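Local coordinates for Thiol:disulfide interchange protein (Klebsiella pneumoniae, PDB 6DXN), which probably acts as a periplasmic thiol-disulfide oxidoreductase of the DsbA type, exchanging disulfides with other proteins through a thioredoxin-like domain, at residues S17-P22 with D141-K146; Q21-V26 with K58-H63; E41-D46 with D171-Y176; I163-L168 with E178-L183. One frame throughout, in Å; residues are numbered along the deposited sequence.

Contact 2 pairs two strands inside the thioredoxin-like sheet, while contacts 1, 3 and 4 pack loops, turns and a strand end against surrounding helices. Contacts 1 and 2 share Gln21 and Pro22 and touch at Leu143 CD2 and Tyr62 CE2, 3.3 Å apart. Contact 2 meets contact 3 in the 2.6 Å salt bridge of Lys61 NZ with Asp46 OD2. Contacts 3 and 4 both use helix 173-188, and Tyr176 OH probably hydrogen-bonds Asn165 O at 2.7 Å. A triethylene glycol, probably from the crystallisation liquor, lies about 3 Å from the Tyr176 side chain and about 6 Å from that of Asn165; the latter is near, without touching, predicted redox-active Cys33 and Cys36, not disulfide-bonded here.

Contact 1: S17-P22 with D141-K146; sequences STVKQP and DNLVEK
Val19 presses its CG2 methyl against the root of the Lys146 side chain, and this is where the contact is tight: CG2 lies 3.4 Å from Lys146 CB, closer than carbons usually pack. The same methyl reaches CD1 of the buried Leu143 more comfortably, at 4.3 Å. With Val19 CG2 anti to its own carbonyl carbon, the methyl faces the helix. Ser17 OG accepts a hydrogen bond from Val19 N at 3.1 Å, an ST turn that closes the bend just before Val19. The loop between strands 12-14 and 25-29 is laid along the last turn of helix 131-146, one of the helices flanking the thioredoxin-like sheet; Leu143 continues inward to Pro23 and Phe28. Toward solvent the packing thins. Exposed Thr18 offers CG2 to Lys146 CD at 3.9 Å, the two side chains crossing at a slant. Beyond that the lysine, bent at chi2 (-58°) and again at chi4, carries its ammonium away from the loop and back over its own helix. There NZ makes a salt bridge to Glu145 OE1 (2.7 Å), approaching almost along the C-O bond, and donates to Asn142 OD1 (2.8 Å), tilted 15° from the amide carbonyl plane.

Contact 2: Q21-V26 with K58-H63; sequences QPPPLV and KLEKYH
Val26 and Glu60 form a parallel beta bridge, and their neighbours Leu25 and Leu59 pack together beside it. Strand 60-63 is the outermost strand on this side of the thioredoxin-like sheet, and strand 25-29 lies next to it. Glu60 N donates to Leu25 O at 3.0 Å, and Val26 CA approaches Glu60 O at 3.2 Å in a CA-H...O contact. Where the strands begin, a water bridges the backbones, accepting from Leu25 N and donating to Lys58 O.

Tyr62 can be followed outward along its side chain. Its CB lies near Val26 CG2, and at CG the same methyl comes to 3.6 Å. Val26 CG2 stands over one face of the Tyr62 ring, 3.8 Å from its centroid and 22° off the normal, a CH-pi contact displaced toward the CG end of the ring. Val26 holds this methyl anti to its backbone N (chi1 62° for CG1), and the two side chains cross nearly at right angles. Farther out, CE2 and CZ pass Pro23 CG, which approaches obliquely, before the hydroxyl ends beside the same proline carbon. Gln140 and Leu143 of helix 131-146 also pack on Tyr62, so the tyrosine joins the sheet to that helix.

On the other side of the strand pair, Leu25 CD2 meets Leu59 CD1 at 3.8 Å, backed by Ile49 of helix 45-52. Back on the face of Val26, the extended Glu60 side chain crosses Pro23 at about a right angle, bringing carboxylate OE1 to 3.2 Å from Pro23 CB.

Contact 3: E41-D46 with D171-Y176; sequences ERINVD and DDYDTY
Ile43 touches two tyrosines with different branches and buries the most surface of its segment. Its CG1 approaches CD1 of Tyr173 at 3.8 Å, the side chains crossing at roughly a right angle, while CG2 turns to the second tyrosine and lies 4.0 Å from Tyr176 CD1. This division follows from chi1 of -54°, which sets CG2 anti to the backbone N and CG1 beside it. Val45 completes the first shell: its CG2 methyl meets the Tyr176 ring at the edge, near the ring plane, 3.9 Å from CE1. Nearer solvent, Arg42 CD lies more loosely against Tyr173 CE2, at 4.4 Å. Here the turn between helices 34-41 and 45-52 packs against the first turn of helix 173-188, joining parts of the thioredoxin-like fold far apart in sequence. Behind this shell, Asp172 caps the latter helix as its N-cap residue. Its OD1 accepts from Thr175 N at 3.1 Å and from Thr175 OG1 at 2.9 Å, the donors arriving from opposite faces of the carboxylate plane, and this pair of bonds fixes the carboxylate at the start of the turn bearing both tyrosines. At the far end of Tyr176, the hydroxyl is bonded to Asn165 O.

Contact 4: I163-L168 with E178-L183; sequences INNASL and EDMANL
Leu168 lies across the 178-183 part of helix 173-188 with its two methyls divided between different neighbours. CD1 sits 3.6 Å from Met180 CB, the side chains crossing at about a right angle, whereas CD2 reaches Leu183 CD2 at 4.0 Å and Asp179 OD2 at 3.3 Å. With CG anti to the carbonyl carbon (chi1 -65°) the branch is directed at the helix, and its two methyls reach residues from Asp179 to Leu183. Met180, present as selenomethionine, starts with CG anti to its backbone N, then bends at chi2 (72°) and again at chi3. The double bend brings SE against Ile163 CD1, 3.6 Å away, and turns CE toward Asn165 OD1 at 3.5 Å. In the thioredoxin-like fold, the segment after strand 161-163, which lies between strands 12-14 and 154-157, here folds back on helix 173-188, whose Met180 and Leu183 pack against strand residues Phe155 and Ile163. Ile163 and Leu183 meet tip to tip, CG2 to CD2 at 3.7 Å. Polar groups are held around this apolar patch. Asp179 OD2 accepts from Ala169 N, and OD1 makes a salt bridge to Lys4 NZ and a hydrogen bond with Tyr6 OH, while Asn165 ND2 donates to Pro153 O. The returning turn is tightened by Asn164 O, which accepts both Ser167 N (2.9 Å) and Ser167 OG (2.7 Å), the hydroxyl lying in the carbonyl plane.

Contact 1: S17-P22 with D141-K146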
# COMPACT_ATOMS: atom_id res chain seq x y z
N SER A 17 -12.16 -7.37 12.61
CA SER A 17 -12.63 -6.10 12.07
C SER A 17 -14.16 -6.11 12.02
O SER A 17 -14.78 -7.17 12.07
CB SER A 17 -12.04 -5.85 10.70
OG SER A 17 -12.50 -4.61 10.17
N THR A 18 -14.73 -4.90 11.94
CA THR A 18 -16.18 -4.72 11.87
C THR A 18 -16.56 -4.35 10.42
O THR A 18 -17.73 -4.39 10.05
CB THR A 18 -16.65 -3.67 12.89
OG1 THR A 18 -18.08 -3.71 12.92
CG2 THR A 18 -16.18 -2.26 12.59
N VAL A 19 -15.53 -4.01 9.62
CA VAL A 19 -15.69 -3.62 8.22
C VAL A 19 -16.52 -4.69 7.49
O VAL A 19 -16.19 -5.87 7.51
CB VAL A 19 -14.31 -3.42 7.55
CG1 VAL A 19 -14.43 -3.15 6.05
CG2 VAL A 19 -13.52 -2.31 8.22
N LYS A 20 -17.59 -4.23 6.83
CA LYS A 20 -18.51 -5.13 6.13
C LYS A 20 -17.81 -5.74 4.92
O LYS A 20 -17.76 -6.96 4.78
CB LYS A 20 -19.78 -4.36 5.75
CG LYS A 20 -20.94 -5.22 5.25
CD LYS A 20 -22.18 -4.41 4.94
CE LYS A 20 -23.37 -5.24 4.51
NZ LYS A 20 -23.83 -6.15 5.58
N GLN A 21 -17.24 -4.89 4.05
CA GLN A 21 -16.58 -5.36 2.82
C GLN A 21 -15.12 -4.92 2.81
O GLN A 21 -14.76 -3.94 2.16
CB GLN A 21 -17.34 -4.84 1.60
CG GLN A 21 -18.79 -5.29 1.54
CD GLN A 21 -18.94 -6.79 1.44
OE1 GLN A 21 -18.13 -7.48 0.81
NE2 GLN A 21 -20.00 -7.31 2.03
N PRO A 22 -14.23 -5.65 3.52
CA PRO A 22 -12.81 -5.30 3.55
C PRO A 22 -12.11 -5.70 2.25
O PRO A 22 -12.50 -6.67 1.61
CB PRO A 22 -12.27 -6.15 4.71
CG PRO A 22 -13.16 -7.37 4.70
CD PRO A 22 -14.53 -6.87 4.29
N ASP A 141 -8.51 6.35 5.01
CA ASP A 141 -8.48 6.83 6.40
C ASP A 141 -9.37 5.96 7.31
O ASP A 141 -9.00 5.62 8.44
CB ASP A 141 -8.90 8.30 6.48
CG ASP A 141 -7.97 9.27 5.77
OD1 ASP A 141 -6.78 8.93 5.57
OD2 ASP A 141 -8.44 10.38 5.42
N ASN A 142 -10.56 5.61 6.82
CA ASN A 142 -11.53 4.85 7.60
C ASN A 142 -10.99 3.45 7.95
O ASN A 142 -11.17 2.97 9.07
CB ASN A 142 -12.86 4.71 6.86
CG ASN A 142 -13.93 4.05 7.71
OD1 ASN A 142 -14.09 4.38 8.88
ND2 ASN A 142 -14.67 3.13 7.12
N LEU A 143 -10.34 2.80 6.99
CA LEU A 143 -9.83 1.43 7.21
C LEU A 143 -8.59 1.42 8.12
O LEU A 143 -8.40 0.45 8.86
CB LEU A 143 -9.59 0.73 5.87
CG LEU A 143 -10.77 -0.09 5.34
CD1 LEU A 143 -12.08 0.69 5.42
CD2 LEU A 143 -10.53 -0.56 3.93
N VAL A 144 -7.78 2.48 8.08
CA VAL A 144 -6.63 2.54 8.98
C VAL A 144 -7.15 2.48 10.43
O VAL A 144 -6.54 1.84 11.29
CB VAL A 144 -5.74 3.77 8.71
CG1 VAL A 144 -4.80 4.08 9.87
CG2 VAL A 144 -4.95 3.61 7.42
N GLU A 145 -8.29 3.13 10.66
CA GLU A 145 -8.93 3.14 11.98
C GLU A 145 -9.60 1.77 12.24
O GLU A 145 -9.23 1.07 13.18
CB GLU A 145 -9.89 4.33 12.08
CG GLU A 145 -10.67 4.41 13.38
CD GLU A 145 -11.99 3.65 13.41
OE1 GLU A 145 -12.79 3.82 12.47
OE2 GLU A 145 -12.21 2.89 14.37
N LYS A 146 -10.55 1.38 11.38
CA LYS A 146 -11.31 0.12 11.59
C LYS A 146 -10.38 -1.09 11.72
O LYS A 146 -10.54 -1.90 12.64
CB LYS A 146 -12.34 -0.07 10.48
CG LYS A 146 -13.47 0.95 10.45
CD LYS A 146 -14.28 1.01 11.73
CE LYS A 146 -15.50 1.90 11.63
NZ LYS A 146 -15.13 3.30 11.27

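Contact 2: Q21-V26 with K58-H63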
# COMPACT_ATOMS: atom_id res chain seq x y z
N GLN A 21 -17.24 -4.89 4.05
CA GLN A 21 -16.58 -5.36 2.82
C GLN A 21 -15.12 -4.92 2.81
O GLN A 21 -14.76 -3.94 2.16
CB GLN A 21 -17.34 -4.84 1.60
CG GLN A 21 -18.79 -5.29 1.54
CD GLN A 21 -18.94 -6.79 1.44
OE1 GLN A 21 -18.13 -7.48 0.81
NE2 GLN A 21 -20.00 -7.31 2.03
N PRO A 22 -14.23 -5.65 3.52
CA PRO A 22 -12.81 -5.30 3.55
C PRO A 22 -12.11 -5.70 2.25
O PRO A 22 -12.50 -6.67 1.61
CB PRO A 22 -12.27 -6.15 4.71
CG PRO A 22 -13.16 -7.37 4.70
CD PRO A 22 -14.53 -6.87 4.29
N PRO A 23 -11.07 -4.97 1.82
CA PRO A 23 -10.34 -5.35 0.61
C PRO A 23 -9.87 -6.79 0.75
O PRO A 23 -9.54 -7.25 1.85
CB PRO A 23 -9.14 -4.38 0.57
CG PRO A 23 -9.59 -3.19 1.39
CD PRO A 23 -10.54 -3.74 2.44
N PRO A 24 -9.92 -7.60 -0.32
CA PRO A 24 -9.42 -8.96 -0.25
C PRO A 24 -7.93 -8.96 0.13
O PRO A 24 -7.44 -9.89 0.78
CB PRO A 24 -9.62 -9.50 -1.68
CG PRO A 24 -10.70 -8.63 -2.27
CD PRO A 24 -10.55 -7.28 -1.62
N LEU A 25 -7.22 -7.90 -0.30
CA LEU A 25 -5.80 -7.76 -0.04
C LEU A 25 -5.43 -6.28 -0.02
O LEU A 25 -5.62 -5.56 -1.01
CB LEU A 25 -5.02 -8.51 -1.13
CG LEU A 25 -3.50 -8.47 -0.99
CD1 LEU A 25 -3.06 -9.23 0.26
CD2 LEU A 25 -2.83 -9.04 -2.23
N VAL A 26 -4.89 -5.83 1.12
CA VAL A 26 -4.51 -4.44 1.27
C VAL A 26 -3.19 -4.38 2.04
O VAL A 26 -2.95 -5.16 2.98
CB VAL A 26 -5.64 -3.62 1.94
CG1 VAL A 26 -5.96 -4.10 3.35
CG2 VAL A 26 -5.32 -2.13 1.95
N LYS A 58 -6.54 -7.43 -7.11
CA LYS A 58 -5.32 -6.65 -7.09
C LYS A 58 -4.84 -6.46 -5.65
O LYS A 58 -5.58 -6.69 -4.68
CB LYS A 58 -5.51 -5.23 -7.63
CG LYS A 58 -6.28 -5.08 -8.93
CD LYS A 58 -6.08 -3.71 -9.58
CE LYS A 58 -6.15 -2.54 -8.61
NZ LYS A 58 -7.42 -2.50 -7.84
N LEU A 59 -3.58 -6.04 -5.55
CA LEU A 59 -3.01 -5.63 -4.31
C LEU A 59 -3.46 -4.17 -4.14
O LEU A 59 -3.09 -3.32 -4.95
CB LEU A 59 -1.49 -5.73 -4.38
CG LEU A 59 -0.72 -5.06 -3.24
CD1 LEU A 59 -1.06 -5.71 -1.90
CD2 LEU A 59 0.78 -5.10 -3.49
N GLU A 60 -4.32 -3.92 -3.15
CA GLU A 60 -4.75 -2.54 -2.90
C GLU A 60 -3.76 -1.90 -1.93
O GLU A 60 -3.37 -2.48 -0.92
CB GLU A 60 -6.19 -2.48 -2.41
CG GLU A 60 -7.20 -2.75 -3.52
CD GLU A 60 -8.65 -2.47 -3.15
OE1 GLU A 60 -8.94 -2.39 -1.94
OE2 GLU A 60 -9.47 -2.31 -4.07
N LYS A 61 -3.31 -0.70 -2.28
CA LYS A 61 -2.38 0.01 -1.43
C LYS A 61 -3.10 1.22 -0.85
O LYS A 61 -3.58 2.08 -1.59
CB LYS A 61 -1.09 0.34 -2.18
CG LYS A 61 -0.28 -0.87 -2.59
CD LYS A 61 1.14 -0.59 -2.98
CE LYS A 61 1.98 -0.12 -1.81
NZ LYS A 61 3.40 0.01 -2.19
N TYR A 62 -3.20 1.24 0.48
CA TYR A 62 -3.86 2.30 1.22
C TYR A 62 -2.79 3.12 1.96
O TYR A 62 -2.05 2.58 2.78
CB TYR A 62 -4.92 1.68 2.12
CG TYR A 62 -6.20 1.28 1.43
CD1 TYR A 62 -6.28 1.10 0.06
CD2 TYR A 62 -7.32 0.96 2.18
CE1 TYR A 62 -7.46 0.71 -0.56
CE2 TYR A 62 -8.50 0.57 1.58
CZ TYR A 62 -8.57 0.44 0.21
OH TYR A 62 -9.76 0.04 -0.35
N HIS A 63 -2.73 4.42 1.66
CA HIS A 63 -1.77 5.31 2.28
C HIS A 63 -2.27 5.73 3.68
O HIS A 63 -3.44 5.97 3.86
CB HIS A 63 -1.46 6.48 1.35
CG HIS A 63 -0.26 7.23 1.81
ND1 HIS A 63 -0.36 8.44 2.45
CD2 HIS A 63 1.04 6.89 1.83
CE1 HIS A 63 0.85 8.84 2.80
NE2 HIS A 63 1.72 7.91 2.44
O HOH W 1 -7.76 -6.12 -2.56

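Contact 3: E41-D46 with D171-Y176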
# COMPACT_ATOMS: atom_id res chain seq x y z
N GLU A 41 10.24 -1.07 -4.22
CA GLU A 41 11.33 -0.78 -5.18
C GLU A 41 12.59 -1.63 -4.98
O GLU A 41 13.30 -1.89 -5.96
CB GLU A 41 11.64 0.73 -5.08
CG GLU A 41 12.73 1.22 -6.04
CD GLU A 41 14.17 0.99 -5.61
OE1 GLU A 41 14.42 0.86 -4.39
OE2 GLU A 41 15.04 0.91 -6.50
N ARG A 42 12.91 -2.04 -3.74
CA ARG A 42 14.17 -2.79 -3.47
C ARG A 42 13.91 -4.30 -3.36
O ARG A 42 14.47 -5.07 -4.12
CB ARG A 42 14.87 -2.31 -2.20
CG ARG A 42 16.17 -3.04 -1.89
CD ARG A 42 16.85 -2.61 -0.60
NE ARG A 42 17.14 -1.17 -0.60
CZ ARG A 42 18.17 -0.62 -1.21
NH1 ARG A 42 19.02 -1.37 -1.88
NH2 ARG A 42 18.35 0.70 -1.16
N ILE A 43 13.12 -4.69 -2.35
CA ILE A 43 12.76 -6.09 -2.10
C ILE A 43 11.80 -6.54 -3.21
O ILE A 43 11.84 -7.69 -3.65
CB ILE A 43 12.13 -6.28 -0.71
CG1 ILE A 43 13.02 -5.72 0.41
CG2 ILE A 43 11.79 -7.75 -0.48
CD1 ILE A 43 12.40 -5.81 1.78
N ASN A 44 10.93 -5.61 -3.62
CA ASN A 44 9.96 -5.89 -4.66
C ASN A 44 8.98 -6.96 -4.17
O ASN A 44 8.67 -7.93 -4.87
CB ASN A 44 10.64 -6.19 -6.00
CG ASN A 44 11.19 -4.93 -6.63
OD1 ASN A 44 10.50 -3.91 -6.68
ND2 ASN A 44 12.41 -4.99 -7.12
N VAL A 45 8.50 -6.76 -2.94
CA VAL A 45 7.49 -7.61 -2.36
C VAL A 45 6.19 -7.39 -3.13
O VAL A 45 5.42 -8.32 -3.34
CB VAL A 45 7.28 -7.29 -0.86
CG1 VAL A 45 6.05 -7.99 -0.30
CG2 VAL A 45 8.51 -7.60 -0.03
N ASP A 46 5.97 -6.14 -3.57
CA ASP A 46 4.72 -5.76 -4.25
C ASP A 46 4.58 -6.43 -5.62
O ASP A 46 3.51 -6.92 -5.94
CB ASP A 46 4.59 -4.24 -4.39
CG ASP A 46 4.28 -3.50 -3.10
OD1 ASP A 46 4.04 -4.16 -2.06
OD2 ASP A 46 4.26 -2.27 -3.15
N ASP A 171 16.97 -15.76 4.05
CA ASP A 171 18.13 -16.02 3.16
C ASP A 171 18.53 -14.74 2.42
O ASP A 171 19.61 -14.20 2.68
CB ASP A 171 17.84 -17.15 2.18
CG ASP A 171 17.68 -18.50 2.86
OD1 ASP A 171 18.55 -18.85 3.69
OD2 ASP A 171 16.66 -19.16 2.60
N ASP A 172 17.68 -14.29 1.49
CA ASP A 172 17.94 -13.04 0.76
C ASP A 172 16.58 -12.42 0.39
O ASP A 172 15.53 -13.03 0.63
CB ASP A 172 18.90 -13.24 -0.42
CG ASP A 172 18.26 -13.73 -1.70
OD1 ASP A 172 17.20 -14.37 -1.62
OD2 ASP A 172 18.83 -13.43 -2.77
N TYR A 173 16.62 -11.23 -0.22
CA TYR A 173 15.38 -10.47 -0.48
C TYR A 173 14.47 -11.14 -1.52
O TYR A 173 13.26 -11.02 -1.40
CB TYR A 173 15.68 -9.02 -0.89
CG TYR A 173 16.34 -8.18 0.17
CD1 TYR A 173 15.84 -8.11 1.46
CD2 TYR A 173 17.43 -7.38 -0.13
CE1 TYR A 173 16.44 -7.33 2.44
CE2 TYR A 173 18.03 -6.58 0.82
CZ TYR A 173 17.54 -6.56 2.11
OH TYR A 173 18.14 -5.77 3.05
N ASP A 174 15.06 -11.78 -2.53
CA ASP A 174 14.31 -12.44 -3.61
C ASP A 174 13.49 -13.59 -3.02
O ASP A 174 12.30 -13.74 -3.34
CB ASP A 174 15.25 -12.91 -4.73
CG ASP A 174 16.03 -11.78 -5.40
OD1 ASP A 174 15.64 -10.62 -5.20
OD2 ASP A 174 17.02 -12.07 -6.10
N THR A 175 14.12 -14.35 -2.13
CA THR A 175 13.47 -15.49 -1.48
C THR A 175 12.38 -14.97 -0.54
O THR A 175 11.28 -15.53 -0.48
CB THR A 175 14.51 -16.37 -0.77
OG1 THR A 175 15.50 -16.74 -1.74
CG2 THR A 175 13.91 -17.61 -0.14
N TYR A 176 12.70 -13.87 0.16
CA TYR A 176 11.76 -13.26 1.09
C TYR A 176 10.48 -12.84 0.35
O TYR A 176 9.36 -13.15 0.80
CB TYR A 176 12.37 -12.05 1.80
CG TYR A 176 11.38 -11.36 2.71
CD1 TYR A 176 10.49 -10.44 2.19
CD2 TYR A 176 11.30 -11.66 4.05
CE1 TYR A 176 9.54 -9.83 2.99
CE2 TYR A 176 10.37 -11.04 4.88
CZ TYR A 176 9.48 -10.13 4.34
OH TYR A 176 8.54 -9.51 5.11

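Contact 4: I163-L168 with E178-L183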
# COMPACT_ATOMS: atom_id res chain seq x y z
N ILE A 163 -0.38 -10.26 8.33
CA ILE A 163 0.89 -10.95 8.09
C ILE A 163 1.99 -10.44 9.03
O ILE A 163 2.06 -9.27 9.31
CB ILE A 163 1.30 -10.77 6.61
CG1 ILE A 163 0.43 -11.63 5.69
CG2 ILE A 163 2.79 -11.04 6.42
CD1 ILE A 163 0.68 -11.45 4.22
N ASN A 164 2.82 -11.38 9.51
CA ASN A 164 3.98 -11.06 10.35
C ASN A 164 5.20 -11.01 9.43
O ASN A 164 5.85 -12.05 9.17
CB ASN A 164 4.17 -12.04 11.51
CG ASN A 164 5.37 -11.71 12.36
OD1 ASN A 164 6.13 -10.78 12.06
ND2 ASN A 164 5.58 -12.47 13.43
N ASN A 165 5.51 -9.80 8.96
CA ASN A 165 6.60 -9.53 7.99
C ASN A 165 7.93 -10.18 8.39
O ASN A 165 8.63 -10.70 7.52
CB ASN A 165 6.85 -8.02 7.81
CG ASN A 165 5.69 -7.29 7.16
OD1 ASN A 165 4.69 -7.90 6.78
ND2 ASN A 165 5.82 -5.97 7.01
N ALA A 166 8.27 -10.13 9.67
CA ALA A 166 9.58 -10.63 10.14
C ALA A 166 9.66 -12.16 10.17
O ALA A 166 10.75 -12.72 10.25
CB ALA A 166 9.87 -10.05 11.51
N SER A 167 8.51 -12.83 10.06
CA SER A 167 8.47 -14.31 10.20
C SER A 167 9.01 -15.06 8.97
O SER A 167 9.39 -16.24 9.11
CB SER A 167 7.05 -14.76 10.50
OG SER A 167 6.22 -14.71 9.33
N LEU A 168 9.04 -14.40 7.81
CA LEU A 168 9.39 -15.05 6.52
C LEU A 168 10.90 -15.32 6.35
O LEU A 168 11.72 -14.86 7.12
CB LEU A 168 8.85 -14.16 5.39
CG LEU A 168 7.33 -14.02 5.33
CD1 LEU A 168 6.92 -12.83 4.47
CD2 LEU A 168 6.68 -15.30 4.82
N GLU A 178 9.31 -13.90 -2.48
CA GLU A 178 8.60 -15.09 -2.96
C GLU A 178 7.79 -15.71 -1.81
O GLU A 178 6.66 -16.12 -2.01
CB GLU A 178 9.55 -16.13 -3.54
CG GLU A 178 8.83 -17.31 -4.20
CD GLU A 178 9.72 -18.46 -4.65
OE1 GLU A 178 10.69 -18.77 -3.92
OE2 GLU A 178 9.45 -19.03 -5.74
N ASP A 179 8.39 -15.73 -0.61
CA ASP A 179 7.79 -16.34 0.59
C ASP A 179 6.57 -15.52 1.03
O ASP A 179 5.58 -16.06 1.52
CB ASP A 179 8.84 -16.46 1.72
CG ASP A 179 8.55 -17.54 2.75
OD1 ASP A 179 7.83 -18.49 2.40
OD2 ASP A 179 9.07 -17.44 3.89
N MSE A 180 6.66 -14.19 0.83
CA MSE A 180 5.57 -13.30 1.19
C MSE A 180 4.40 -13.55 0.28
O MSE A 180 3.25 -13.65 0.74
CB MSE A 180 6.04 -11.85 1.12
CG MSE A 180 4.85 -10.90 1.10
SE MSE A 180 3.97 -10.82 2.85
CE MSE A 180 5.12 -9.44 3.67
N ALA A 181 4.67 -13.66 -1.03
CA ALA A 181 3.61 -13.92 -2.02
C ALA A 181 2.98 -15.29 -1.76
O ALA A 181 1.77 -15.47 -1.93
CB ALA A 181 4.16 -13.83 -3.42
N ASN A 182 3.81 -16.25 -1.36
CA ASN A 182 3.33 -17.60 -1.04
C ASN A 182 2.39 -17.54 0.17
O ASN A 182 1.29 -18.09 0.12
CB ASN A 182 4.50 -18.58 -0.82
CG ASN A 182 5.17 -19.01 -2.10
OD1 ASN A 182 4.58 -18.91 -3.18
ND2 ASN A 182 6.38 -19.51 -2.00
N LEU A 183 2.81 -16.83 1.23
CA LEU A 183 2.00 -16.66 2.45
C LEU A 183 0.68 -15.95 2.10
O LEU A 183 -0.38 -16.36 2.57
CB LEU A 183 2.78 -15.87 3.50
CG LEU A 183 1.98 -15.47 4.75
CD1 LEU A 183 1.39 -16.67 5.45
CD2 LEU A 183 2.85 -14.68 5.72